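Serpin B3 (PDB 4ZK3) probably inhibits papain-like cysteine proteases by the serpin mechanism and, in processed form, makes up Pso p27, the antigen associated with psoriasis. Local coordinates at residues Q17-R20 / N26-Y29; V41-K46 / L120-K125; E91-T96 / L101-K106; E225-K230 / M267-L272. All coordinates share one frame; numbering follows the deposited sequence.

Interaction 1: Q17-R20 / N26-Y29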
# COMPACT_ATOMS: atom_id res chain seq x y z
N GLN A 17 4.64 6.33 -10.34
CA GLN A 17 4.79 7.20 -11.54
C GLN A 17 3.44 7.76 -12.01
O GLN A 17 3.34 8.91 -12.34
CB GLN A 17 5.52 6.45 -12.67
CG GLN A 17 6.87 5.82 -12.30
CD GLN A 17 8.05 6.78 -12.02
OE1 GLN A 17 9.20 6.47 -12.35
NE2 GLN A 17 7.78 7.90 -11.40
N GLN A 18 2.37 7.00 -11.92
CA GLN A 18 1.05 7.54 -12.18
C GLN A 18 0.58 8.53 -11.13
O GLN A 18 0.08 9.62 -11.47
CB GLN A 18 0.01 6.42 -12.36
CG GLN A 18 0.38 5.48 -13.52
CD GLN A 18 0.47 6.27 -14.84
OE1 GLN A 18 -0.43 7.07 -15.18
NE2 GLN A 18 1.59 6.12 -15.53
N PHE A 19 0.81 8.19 -9.86
CA PHE A 19 0.38 8.99 -8.75
C PHE A 19 1.07 10.36 -8.75
O PHE A 19 0.47 11.35 -8.33
CB PHE A 19 0.64 8.30 -7.41
CG PHE A 19 -0.19 7.08 -7.18
CD1 PHE A 19 -1.35 6.86 -7.86
CD2 PHE A 19 0.21 6.15 -6.22
CE1 PHE A 19 -2.08 5.72 -7.65
CE2 PHE A 19 -0.53 5.03 -5.99
CZ PHE A 19 -1.68 4.81 -6.71
N ARG A 20 2.29 10.40 -9.24
CA ARG A 20 3.01 11.66 -9.37
C ARG A 20 2.27 12.75 -10.16
O ARG A 20 2.56 13.94 -9.98
CB ARG A 20 4.31 11.44 -10.10
CG ARG A 20 5.29 10.66 -9.26
CD ARG A 20 6.60 10.54 -9.95
NE ARG A 20 7.24 11.85 -9.95
CZ ARG A 20 8.32 12.16 -10.63
NH1 ARG A 20 8.92 11.24 -11.35
NH2 ARG A 20 8.82 13.38 -10.57
N ASN A 26 1.45 15.15 -0.94
CA ASN A 26 1.77 13.83 -0.34
C ASN A 26 1.16 12.66 -1.08
O ASN A 26 0.04 12.78 -1.64
CB ASN A 26 1.28 13.81 1.10
CG ASN A 26 1.87 14.92 1.87
OD1 ASN A 26 2.89 15.43 1.46
ND2 ASN A 26 1.30 15.26 3.00
N ILE A 27 1.85 11.50 -1.00
CA ILE A 27 1.44 10.27 -1.65
C ILE A 27 1.58 9.17 -0.55
O ILE A 27 2.53 9.16 0.20
CB ILE A 27 2.36 9.95 -2.84
CG1 ILE A 27 2.11 10.94 -4.02
CG2 ILE A 27 2.26 8.48 -3.28
CD1 ILE A 27 3.19 10.82 -5.07
N PHE A 28 0.58 8.32 -0.39
CA PHE A 28 0.70 7.21 0.55
C PHE A 28 -0.32 6.14 0.18
O PHE A 28 -1.52 6.42 -0.06
CB PHE A 28 0.61 7.69 1.99
CG PHE A 28 0.83 6.62 2.95
CD1 PHE A 28 2.12 6.17 3.21
CD2 PHE A 28 -0.26 5.97 3.53
CE1 PHE A 28 2.34 5.10 4.08
CE2 PHE A 28 -0.05 4.86 4.37
CZ PHE A 28 1.25 4.44 4.66
N TYR A 29 0.16 4.88 0.08
CA TYR A 29 -0.65 3.78 -0.43
C TYR A 29 0.01 2.46 -0.04
O TYR A 29 1.20 2.42 0.38
CB TYR A 29 -0.82 3.82 -1.95
CG TYR A 29 0.47 3.70 -2.78
CD1 TYR A 29 1.27 4.84 -3.01
CD2 TYR A 29 0.79 2.53 -3.43
CE1 TYR A 29 2.45 4.75 -3.77
CE2 TYR A 29 1.94 2.43 -4.19
CZ TYR A 29 2.78 3.54 -4.35
OH TYR A 29 3.90 3.44 -5.18
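F19 drives the edge of its ring into one face of Y29. The evidence for an edge-to-face (T-shaped) pair is direct: the planes stand 81° apart, the centroids are 4.8 Å from each other, and F19 CE2 lies above the centre of the tyrosine ring. The closest approach is F19 CE2 to Y29 CD1, 3.5 Å, with CD2 only slightly farther from the same ring. I27 adds a looser apolar contact, its CG2 standing 4.3 Å from F19 CD2; the same methyl lies in plane at the edge of the Y29 ring. I27 CD1 lies 4.3 Å from R20 N.

Y29 holds CG between its backbone N and carbonyl carbon (chi1 62°), which sets its ring face against the phenylalanine. At the far end of that ring the hydroxyl is hydrogen-bonded to M12 O, about two turns earlier in helix 4-19, which pins the tyrosine along that helix. F19 also stacks with Y293 of strand 276-294, while the backbones of I27 and Y29 bond to R386 and Y384. Aromatic packing thus sets helix 4-19 against strand 27-29, which pairs with strand 380-387, as in the serpin fold, where the N-terminal helix lies on sheet B.

Interaction 2: V41-K46 / L120-K125; sequences VLLGAK and LDAIKK
L43 is the one residue of 41-46 that touches 120-125, and its isobutyl group makes the whole contact with A122 and I123. L43 CG sits 3.9 Å from A122 CB, and its CD2 branch slides past that methyl to lie 3.7 Å from A122 O. The same CD2 meets I123 CG2 at 3.9 Å. In I123 the CG1 branch occupies the position between backbone N and carbonyl carbon (chi1 61°), which leaves CG2 as the branch beside the N that faces the leucine. Only carbon groups and one carbonyl oxygen take part, over a modest 119 Å² of buried surface.

The solvent side is looser: D121 and K124 are exposed on the side of the helix turned from L43, and K125 is exposed at its flank. On the first segment, the type I turn L42 to A45, closed by A45 N to L42 O at 2.8 Å, carries the chain away from the contact toward exposed K46.

L43 further packs against Y119, F126 and Y127 of helix 117-127 and H82 of helix 81-91. V41 and L42 pack on helix 47-57, and L42 shares H82 with L43, so the C-terminal end of helix 31-42 is lodged among three other helices.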
# COMPACT_ATOMS: atom_id res chain seq x y z
N VAL A 41 -9.33 -10.82 -8.21
CA VAL A 41 -9.94 -10.65 -9.55
C VAL A 41 -9.33 -11.62 -10.59
O VAL A 41 -10.03 -12.31 -11.32
CB VAL A 41 -9.75 -9.23 -10.06
CG1 VAL A 41 -10.32 -9.11 -11.49
CG2 VAL A 41 -10.39 -8.18 -9.13
N LEU A 42 -8.00 -11.72 -10.61
CA LEU A 42 -7.29 -12.61 -11.56
C LEU A 42 -7.75 -14.05 -11.48
O LEU A 42 -8.00 -14.68 -12.50
CB LEU A 42 -5.79 -12.57 -11.25
CG LEU A 42 -4.80 -13.34 -12.15
CD1 LEU A 42 -5.12 -13.12 -13.61
CD2 LEU A 42 -3.37 -12.93 -11.83
N LEU A 43 -7.84 -14.60 -10.27
CA LEU A 43 -8.39 -15.92 -10.05
C LEU A 43 -9.71 -16.18 -10.78
O LEU A 43 -10.04 -17.32 -11.08
CB LEU A 43 -8.58 -16.10 -8.54
CG LEU A 43 -8.24 -17.37 -7.80
CD1 LEU A 43 -7.17 -18.22 -8.46
CD2 LEU A 43 -7.89 -17.01 -6.34
N GLY A 44 -10.52 -15.18 -11.06
CA GLY A 44 -11.74 -15.43 -11.81
C GLY A 44 -11.70 -14.98 -13.27
O GLY A 44 -12.72 -15.10 -13.98
N ALA A 45 -10.56 -14.45 -13.72
CA ALA A 45 -10.42 -13.90 -15.07
C ALA A 45 -9.96 -15.02 -16.05
O ALA A 45 -9.41 -16.03 -15.63
CB ALA A 45 -9.40 -12.76 -15.09
N LYS A 46 -10.23 -14.82 -17.34
CA LYS A 46 -9.75 -15.75 -18.36
C LYS A 46 -9.05 -15.03 -19.48
O LYS A 46 -9.19 -13.81 -19.67
CB LYS A 46 -10.90 -16.52 -19.01
CG LYS A 46 -11.80 -17.33 -18.12
CD LYS A 46 -11.09 -18.53 -17.57
CE LYS A 46 -12.09 -19.39 -16.80
NZ LYS A 46 -11.38 -20.32 -15.90
N LEU A 120 -15.21 -19.44 -5.35
CA LEU A 120 -15.28 -19.33 -3.89
C LEU A 120 -14.26 -20.16 -3.17
O LEU A 120 -13.60 -19.63 -2.27
CB LEU A 120 -16.67 -19.64 -3.34
CG LEU A 120 -17.81 -18.82 -3.95
CD1 LEU A 120 -19.18 -19.35 -3.42
CD2 LEU A 120 -17.61 -17.34 -3.71
N ASP A 121 -14.08 -21.42 -3.54
CA ASP A 121 -13.03 -22.22 -2.93
C ASP A 121 -11.65 -21.65 -3.17
O ASP A 121 -10.81 -21.63 -2.25
CB ASP A 121 -13.06 -23.70 -3.39
CG ASP A 121 -14.35 -24.36 -3.03
OD1 ASP A 121 -15.04 -23.91 -2.10
OD2 ASP A 121 -14.72 -25.31 -3.72
N ALA A 122 -11.42 -21.12 -4.36
CA ALA A 122 -10.09 -20.65 -4.68
C ALA A 122 -9.71 -19.35 -3.90
O ALA A 122 -8.56 -19.22 -3.40
CB ALA A 122 -9.96 -20.43 -6.18
N ILE A 123 -10.65 -18.39 -3.81
CA ILE A 123 -10.33 -17.17 -3.06
C ILE A 123 -10.22 -17.47 -1.57
O ILE A 123 -9.35 -16.94 -0.90
CB ILE A 123 -11.30 -16.01 -3.34
CG1 ILE A 123 -12.74 -16.31 -2.99
CG2 ILE A 123 -11.13 -15.53 -4.76
CD1 ILE A 123 -13.60 -15.16 -3.43
N LYS A 124 -11.07 -18.38 -1.07
CA LYS A 124 -10.95 -18.82 0.30
C LYS A 124 -9.56 -19.39 0.59
O LYS A 124 -8.91 -19.02 1.59
CB LYS A 124 -12.08 -19.79 0.70
CG LYS A 124 -13.49 -19.16 0.74
CD LYS A 124 -14.62 -20.18 1.02
CE LYS A 124 -15.96 -19.59 0.77
NZ LYS A 124 -17.04 -20.56 1.04
N LYS A 125 -9.09 -20.23 -0.29
CA LYS A 125 -7.83 -20.91 -0.12
C LYS A 125 -6.57 -20.05 -0.35
O LYS A 125 -5.66 -20.12 0.45
CB LYS A 125 -7.76 -22.08 -1.08
CG LYS A 125 -6.44 -22.84 -1.02
CD LYS A 125 -6.22 -23.60 -2.32
CE LYS A 125 -5.06 -24.57 -2.24
NZ LYS A 125 -5.16 -25.47 -3.42

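Interaction 3: E91-T96 / L101-K106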
# COMPACT_ATOMS: atom_id res chain seq x y z
N GLU A 91 2.15 -14.65 6.59
CA GLU A 91 3.22 -13.91 7.28
C GLU A 91 2.79 -12.54 7.74
O GLU A 91 3.23 -12.01 8.73
CB GLU A 91 4.38 -13.73 6.33
CG GLU A 91 4.96 -15.03 5.79
CD GLU A 91 6.05 -15.57 6.68
OE1 GLU A 91 7.03 -16.10 6.11
OE2 GLU A 91 5.93 -15.43 7.93
N PHE A 92 1.85 -11.98 7.01
CA PHE A 92 1.37 -10.67 7.29
C PHE A 92 0.26 -10.67 8.34
O PHE A 92 -0.52 -9.69 8.40
CB PHE A 92 0.83 -10.04 5.99
CG PHE A 92 1.85 -9.86 4.90
CD1 PHE A 92 3.20 -9.97 5.14
CD2 PHE A 92 1.42 -9.55 3.63
CE1 PHE A 92 4.11 -9.77 4.11
CE2 PHE A 92 2.31 -9.37 2.59
CZ PHE A 92 3.68 -9.46 2.83
N ASN A 93 0.07 -11.77 9.07
CA ASN A 93 -0.96 -11.74 10.15
C ASN A 93 -0.19 -12.20 11.36
O ASN A 93 0.02 -13.41 11.52
CB ASN A 93 -2.17 -12.66 9.94
CG ASN A 93 -3.18 -12.11 8.97
OD1 ASN A 93 -3.27 -12.56 7.83
ND2 ASN A 93 -3.94 -11.15 9.41
N LYS A 94 0.33 -11.24 12.12
CA LYS A 94 1.12 -11.53 13.30
C LYS A 94 1.08 -10.33 14.24
O LYS A 94 1.14 -9.16 13.80
CB LYS A 94 2.56 -11.86 12.90
CG LYS A 94 3.41 -12.26 14.10
CD LYS A 94 4.83 -12.64 13.71
CE LYS A 94 5.53 -13.30 14.88
NZ LYS A 94 6.99 -12.99 14.79
N SER A 95 0.92 -10.63 15.52
CA SER A 95 0.91 -9.65 16.59
C SER A 95 1.86 -10.11 17.67
O SER A 95 1.94 -11.30 17.96
CB SER A 95 -0.49 -9.50 17.21
OG SER A 95 -1.29 -8.58 16.44
N THR A 96 2.55 -9.16 18.29
CA THR A 96 3.42 -9.43 19.43
C THR A 96 2.96 -8.39 20.42
O THR A 96 1.99 -7.64 20.18
CB THR A 96 4.92 -9.31 19.08
OG1 THR A 96 5.29 -7.94 18.82
CG2 THR A 96 5.34 -10.19 17.91
N LEU A 101 0.22 -6.51 12.98
CA LEU A 101 0.09 -6.51 11.55
C LEU A 101 -1.07 -7.43 11.17
O LEU A 101 -1.11 -8.58 11.61
CB LEU A 101 1.40 -6.98 10.91
CG LEU A 101 1.28 -6.99 9.40
CD1 LEU A 101 0.97 -5.61 8.75
CD2 LEU A 101 2.53 -7.55 8.81
N LYS A 102 -2.01 -6.97 10.36
CA LYS A 102 -3.07 -7.81 9.97
C LYS A 102 -3.59 -7.42 8.62
O LYS A 102 -3.53 -6.26 8.21
CB LYS A 102 -4.18 -7.87 10.98
CG LYS A 102 -4.86 -6.60 11.30
CD LYS A 102 -6.00 -6.73 12.29
CE LYS A 102 -6.40 -5.34 12.73
NZ LYS A 102 -7.78 -5.24 13.32
N ILE A 103 -4.06 -8.42 7.90
CA ILE A 103 -4.58 -8.23 6.57
C ILE A 103 -5.75 -9.14 6.38
O ILE A 103 -5.68 -10.31 6.74
CB ILE A 103 -3.46 -8.45 5.55
CG1 ILE A 103 -3.88 -8.01 4.14
CG2 ILE A 103 -2.97 -9.88 5.58
CD1 ILE A 103 -2.70 -7.75 3.29
N ALA A 104 -6.79 -8.65 5.72
CA ALA A 104 -7.94 -9.48 5.43
C ALA A 104 -8.48 -9.16 4.03
O ALA A 104 -8.41 -8.00 3.55
CB ALA A 104 -9.02 -9.17 6.44
N ASN A 105 -9.10 -10.18 3.45
CA ASN A 105 -9.73 -10.14 2.18
C ASN A 105 -11.16 -10.55 2.35
O ASN A 105 -11.46 -11.46 3.10
CB ASN A 105 -9.00 -11.13 1.25
CG ASN A 105 -7.64 -10.66 0.90
OD1 ASN A 105 -6.60 -11.35 1.08
ND2 ASN A 105 -7.61 -9.47 0.41
N LYS A 106 -12.07 -9.91 1.64
CA LYS A 106 -13.46 -10.27 1.72
C LYS A 106 -14.23 -10.04 0.42
O LYS A 106 -14.02 -9.08 -0.27
CB LYS A 106 -14.16 -9.48 2.87
CG LYS A 106 -15.56 -10.03 3.22
CD LYS A 106 -16.08 -9.40 4.50
CE LYS A 106 -17.45 -9.91 4.88
NZ LYS A 106 -17.89 -9.50 6.27
O HOH W 1 -2.51 -9.78 13.74
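L101 CD2 approaches the F92 ring obliquely, lying neither squarely over a face nor at an edge. The closer apolar contacts are made by the F92 methylene: its CB lies 3.8 Å from I103 CG2 and 4.1 Å from L101 CD2. The ring itself leads on into the core, among I32 of helix 31-42 and L382 of strand 380-387. Next along the chain, the N93 side chain, which ends in a second flat group, crosses that of I103 at about a right angle.

F92 O points into the opposing strand, 3.4 Å from L101 CG, and receives a CA-H...O contact from K102 CA. L101 has CG anti to its backbone N (chi1 180°), which places the branch point over that carbonyl.

Strands 94-95 and 99-110 form a beta hairpin that begins two residues after helix 81-91. The pairing of K94 with L101 is antiparallel and hydrogen-bonded: K94 N to L101 O is 3.1 Å at 152°, and L101 N to K94 O is 2.9 Å at 155°. L101 O also takes a 2.8 Å bond from a water, which is hydrogen-bonded to S95 OG as well, and a CA-H...O contact from N93 CA.

On its other edge strand 99-110 bonds to strand 174-185, with K102 paired to Y181 and A104 to A179, placing the hairpin on serpin sheet A. At the solvent side, K94 extends away from L101 and its NZ forms a salt bridge with D240.

Interaction 4: E225-K230 / M267-L272; sequences EDVQAK and MEWTSL
D226 and V227 meet W269 from a tight backbone corner, where D226 has a positive phi (146°) and Q228, also at positive phi, pairs jointly with A229 against L224 as a G1 beta bulge. W269, opposite, closes helix 263-269, since T270 is the first residue to leave helical geometry. The contact thus sets the turn of the hairpin of strands 206-224 and 229-235 on the end of that helix, with helix 254-260 beside it.

V227 and W269 come at each other from opposite directions. Both valine methyls touch the six-membered part of the indole: V227 CG1 is 3.7 Å from W269 CH2, and V227 CG2 is 3.9 Å from the same CH2. The approach to the ring is oblique. W269 keeps CG beside its backbone N (chi1 -63°), which carries the benzo end of the indole to the turn. The D226 carboxylate crosses the indole obliquely, planes 23° apart, with D226 OD1 4.2 Å from W269 CZ2.

Within the turn, Q228 NE2 donates to E225 OE1 at 3.1 Å, reaching the oxygen on its syn side, although E225 is poorly ordered. K256 NZ also bonds to D226 O and Q228 OE1. Within 267-272, S271 OG donates to E268 O at 3.2 Å, and N274 ND2 bonds to that same oxygen.

L257 and K260 also pack on V227, while L224 and L261 pack on W269. The chemistry is therefore an apolar valine-to-indole touch inside a larger hydrophobic cluster: shape and burial join the segments, and polar bonds act within each side.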
# COMPACT_ATOMS: atom_id res chain seq x y z
N GLU A 225 25.83 8.68 -2.68
CA GLU A 225 26.44 9.76 -3.45
C GLU A 225 26.40 9.26 -4.88
O GLU A 225 27.05 8.27 -5.20
CB GLU A 225 27.87 10.11 -3.00
CG GLU A 225 28.62 11.12 -3.89
CD GLU A 225 27.74 12.05 -4.77
OE1 GLU A 225 26.52 12.26 -4.51
OE2 GLU A 225 28.30 12.61 -5.75
N ASP A 226 25.64 9.94 -5.71
CA ASP A 226 25.30 9.47 -7.05
C ASP A 226 23.89 9.93 -7.42
O ASP A 226 23.69 10.48 -8.51
CB ASP A 226 25.47 7.93 -7.23
CG ASP A 226 24.58 7.09 -6.29
OD1 ASP A 226 23.38 7.40 -6.20
OD2 ASP A 226 25.04 6.10 -5.68
N VAL A 227 22.91 9.69 -6.53
CA VAL A 227 21.60 10.37 -6.60
C VAL A 227 21.53 11.52 -5.62
O VAL A 227 20.49 12.19 -5.53
CB VAL A 227 20.39 9.44 -6.39
CG1 VAL A 227 20.13 8.64 -7.65
CG2 VAL A 227 20.57 8.54 -5.18
N GLN A 228 22.65 11.74 -4.90
CA GLN A 228 22.85 12.78 -3.92
C GLN A 228 21.74 12.62 -2.87
O GLN A 228 20.91 13.50 -2.70
CB GLN A 228 22.85 14.19 -4.56
CG GLN A 228 24.02 14.52 -5.52
CD GLN A 228 23.93 13.77 -6.86
OE1 GLN A 228 22.99 13.96 -7.66
NE2 GLN A 228 24.92 12.91 -7.11
N ALA A 229 21.70 11.47 -2.22
CA ALA A 229 20.67 11.20 -1.21
C ALA A 229 21.27 10.36 -0.12
O ALA A 229 22.39 9.83 -0.25
CB ALA A 229 19.51 10.45 -1.84
N LYS A 230 20.53 10.25 0.97
CA LYS A 230 20.85 9.33 2.03
C LYS A 230 19.68 8.38 2.30
O LYS A 230 18.50 8.67 1.95
CB LYS A 230 21.19 10.08 3.28
CG LYS A 230 22.45 10.93 3.16
CD LYS A 230 22.55 11.82 4.39
CE LYS A 230 23.77 12.73 4.36
NZ LYS A 230 23.76 13.64 5.54
N MET A 267 16.22 -2.07 -4.25
CA MET A 267 16.67 -3.32 -3.65
C MET A 267 18.13 -3.28 -3.33
O MET A 267 18.55 -3.77 -2.30
CB MET A 267 16.30 -4.51 -4.53
CG MET A 267 14.78 -4.69 -4.60
SD MET A 267 14.20 -6.09 -5.56
CE MET A 267 12.58 -5.55 -6.13
N GLU A 268 18.90 -2.62 -4.17
CA GLU A 268 20.33 -2.54 -3.93
C GLU A 268 20.62 -1.64 -2.73
O GLU A 268 21.23 -2.05 -1.74
CB GLU A 268 21.00 -1.99 -5.18
CG GLU A 268 22.46 -2.37 -5.30
CD GLU A 268 23.19 -1.50 -6.29
OE1 GLU A 268 22.63 -1.29 -7.39
OE2 GLU A 268 24.30 -1.02 -5.96
N TRP A 269 20.13 -0.41 -2.83
CA TRP A 269 20.45 0.67 -1.91
C TRP A 269 19.95 0.46 -0.48
O TRP A 269 20.53 1.01 0.48
CB TRP A 269 19.86 1.99 -2.42
CG TRP A 269 20.44 2.44 -3.75
CD1 TRP A 269 21.63 2.03 -4.30
CD2 TRP A 269 19.90 3.39 -4.65
NE1 TRP A 269 21.83 2.66 -5.50
CE2 TRP A 269 20.80 3.51 -5.73
CE3 TRP A 269 18.74 4.17 -4.65
CZ2 TRP A 269 20.58 4.39 -6.80
CZ3 TRP A 269 18.50 5.02 -5.73
CH2 TRP A 269 19.43 5.13 -6.78
N THR A 270 18.85 -0.29 -0.34
CA THR A 270 18.15 -0.36 0.94
C THR A 270 18.30 -1.72 1.56
O THR A 270 17.60 -2.04 2.51
CB THR A 270 16.65 -0.02 0.84
OG1 THR A 270 15.98 -1.11 0.18
CG2 THR A 270 16.42 1.30 0.12
N SER A 271 19.22 -2.54 1.07
CA SER A 271 19.44 -3.79 1.76
C SER A 271 20.46 -3.56 2.89
O SER A 271 21.38 -2.75 2.76
CB SER A 271 19.96 -4.88 0.82
OG SER A 271 21.22 -4.44 0.36
N LEU A 272 20.29 -4.31 3.97
CA LEU A 272 21.27 -4.43 5.06
C LEU A 272 22.70 -4.65 4.55
O LEU A 272 23.62 -3.95 4.92
CB LEU A 272 20.87 -5.61 5.98
CG LEU A 272 20.09 -5.24 7.25
CD1 LEU A 272 19.29 -3.96 7.09
CD2 LEU A 272 19.23 -6.40 7.76

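Overall arrangement
From the N terminus, interaction 1 closes first, over a short loop, joining helix 4-19 to strand 27-29. Helix 31-42 follows, and its end opens interaction 2, a much longer loop that returns at helix 117-127 and so joins those two helices. Interaction 3 is nested inside it as a local hairpin on sheet A, between residues 91 and 106; the two have nearest atoms about 6 Å apart but do not touch. Interaction 4 comes later in series, joining the 225-230 turn to the end of helix 263-269. Interactions 2 and 4 lie on opposite sides of the chain's centre, their centres about 38 Å apart.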